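Local structure of D-glucosaminate-6-phosphate ammonia lyase (Salmonella typhimurium, 7LCE) at residues S281-H284 and G285-A288. The protein belongs to the selenocysteine synthase-like family of the fold-type I (aspartate aminotransferase-like) superfamily and carries covalently bound pyridoxal phosphate. Numbering follows the deposited sequence.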
ATOM      1  N   SER A 281     -22.810 -46.710 -51.515  1.00 75.61           N
ATOM      2  CA  SER A 281     -21.890 -46.999 -52.611  1.00 65.47           C
ATOM      3  C   SER A 281     -22.609 -47.085 -53.952  1.00 75.18           C
ATOM      4  O   SER A 281     -21.992 -46.857 -55.000  1.00 66.95           O
ATOM      5  CB  SER A 281     -21.133 -48.295 -52.328  1.00 57.96           C
ATOM      6  OG  SER A 281     -20.490 -48.233 -51.067  1.00 74.23           O
ATOM      7  N   ALA A 282     -23.897 -47.438 -53.944  1.00 71.59           N
ATOM      8  CA  ALA A 282     -24.674 -47.448 -55.179  1.00 62.82           C
ATOM      9  C   ALA A 282     -24.834 -46.047 -55.756  1.00 70.15           C
ATOM     10  O   ALA A 282     -24.990 -45.894 -56.973  1.00 78.33           O
ATOM     11  CB  ALA A 282     -26.043 -48.079 -54.935  1.00 68.95           C
ATOM     12  N   ILE A 283     -24.807 -45.024 -54.901  1.00 68.35           N
ATOM     13  CA  ILE A 283     -24.910 -43.641 -55.354  1.00 71.37           C
ATOM     14  C   ILE A 283     -23.642 -43.246 -56.101  1.00 69.01           C
ATOM     15  O   ILE A 283     -22.522 -43.502 -55.637  1.00 84.86           O
ATOM     16  CB  ILE A 283     -25.168 -42.706 -54.162  1.00 75.42           C
ATOM     17  CG1 ILE A 283     -26.498 -43.043 -53.488  1.00 65.87           C
ATOM     18  CG2 ILE A 283     -25.158 -41.254 -54.601  1.00 73.07           C
ATOM     19  CD1 ILE A 283     -26.524 -42.721 -52.013  1.00 58.65           C
ATOM     20  N   HIS A 284     -23.813 -42.615 -57.259  1.00 60.95           N
ATOM     21  CA  HIS A 284     -22.672 -42.229 -58.079  1.00 71.58           C
ATOM     22  C   HIS A 284     -21.848 -41.158 -57.377  1.00 81.44           C
ATOM     23  O   HIS A 284     -22.381 -40.126 -56.955  1.00 87.94           O
ATOM     24  CB  HIS A 284     -23.152 -41.715 -59.434  1.00 70.59           C
ATOM     25  CG  HIS A 284     -22.055 -41.518 -60.431  1.00 85.33           C
ATOM     26  ND1 HIS A 284     -21.199 -42.530 -60.809  1.00 94.33           N
ATOM     27  CD2 HIS A 284     -21.669 -40.420 -61.124  1.00 79.79           C
ATOM     28  CE1 HIS A 284     -20.336 -42.064 -61.696  1.00101.52           C
ATOM     29  NE2 HIS A 284     -20.600 -40.786 -61.903  1.00 82.93           N
ATOM     30  N   GLY A 285     -20.541 -41.397 -57.268  1.00 79.31           N
ATOM     31  CA  GLY A 285     -19.641 -40.478 -56.605  1.00 87.24           C
ATOM     32  C   GLY A 285     -19.416 -40.740 -55.132  1.00 83.66           C
ATOM     33  O   GLY A 285     -18.576 -40.064 -54.522  1.00 80.83           O
ATOM     34  N   LEU A 286     -20.156 -41.671 -54.534  1.00 77.63           N
ATOM     35  CA  LEU A 286     -20.031 -42.007 -53.122  1.00 77.30           C
ATOM     36  C   LEU A 286     -19.556 -43.443 -52.951  1.00 76.30           C
ATOM     37  O   LEU A 286     -20.078 -44.354 -53.603  1.00 85.44           O
ATOM     38  CB  LEU A 286     -21.365 -41.816 -52.399  1.00 74.84           C
ATOM     39  CG  LEU A 286     -21.826 -40.372 -52.221  1.00 62.71           C
ATOM     40  CD1 LEU A 286     -23.087 -40.321 -51.376  1.00 65.61           C
ATOM     41  CD2 LEU A 286     -20.720 -39.533 -51.605  1.00 77.23           C
ATOM     42  N   TYR A 287     -18.558 -43.641 -52.090  1.00 79.96           N
ATOM     43  CA  TYR A 287     -18.108 -44.975 -51.697  1.00 78.48           C
ATOM     44  C   TYR A 287     -18.084 -45.055 -50.177  1.00 82.62           C
ATOM     45  O   TYR A 287     -17.438 -44.231 -49.523  1.00 85.10           O
ATOM     46  CB  TYR A 287     -16.727 -45.328 -52.252  1.00 70.42           C
ATOM     47  CG  TYR A 287     -16.228 -46.640 -51.682  1.00 74.79           C
ATOM     48  CD1 TYR A 287     -16.683 -47.854 -52.183  1.00 78.18           C
ATOM     49  CD2 TYR A 287     -15.335 -46.666 -50.618  1.00 73.62           C
ATOM     50  CE1 TYR A 287     -16.244 -49.057 -51.653  1.00 68.72           C
ATOM     51  CE2 TYR A 287     -14.895 -47.863 -50.080  1.00 79.90           C
ATOM     52  CZ  TYR A 287     -15.351 -49.054 -50.603  1.00 71.54           C
ATOM     53  OH  TYR A 287     -14.907 -50.244 -50.069  1.00 72.67           O
ATOM     54  N   ALA A 288     -18.803 -46.027 -49.620  1.00 73.26           N
ATOM     55  CA  ALA A 288     -18.913 -46.192 -48.179  1.00 74.04           C
ATOM     56  C   ALA A 288     -18.347 -47.543 -47.764  1.00 76.38           C
ATOM     57  O   ALA A 288     -18.558 -48.551 -48.444  1.00 75.65           O
ATOM     58  CB  ALA A 288     -20.367 -46.071 -47.711  1.00 76.08           C
TER
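Ile283 and Leu286 form the first and last residues of a type II beta turn, which carries the chain from the end of helix 270-282 into strand 286-292, an edge strand, within this chain, of the small antiparallel sheet. Leu286 N donates to Ile283 O over 3.2 Å, closing the turn. The two aliphatic side chains that leave this turn run side by side in the same direction. Ile283 has CG2 anti to its own N, and this methyl rests against Leu286 CD1 at 3.9 Å. Together they reach into the layer between sheet and helices, where Ile283 meets Ala364 and Leu286 meets Leu360 of helix 352-365, while Leu286 also packs on Val304 and Val306 of the neighbouring strand. Gly285 takes the third place of the turn with positive phi (92°), the conformation that glycine commonly supplies at this position of a type II turn. At exposed His284 the CB points away from the following residues.

Beyond the turn, Ser281 ties the last part of the helix to the strand. Ser281 CA lies 3.4 Å from Leu286 O in a CH...O contact. The side chain, with OG beside the backbone N (chi1 -54°), also hydrogen-bonds to Ala277 O one helical turn back. That same OG accepts the backbone N-H of Ala288, a nearly straight bond with Ser281 OG and Ala288 N 3.1 Å apart.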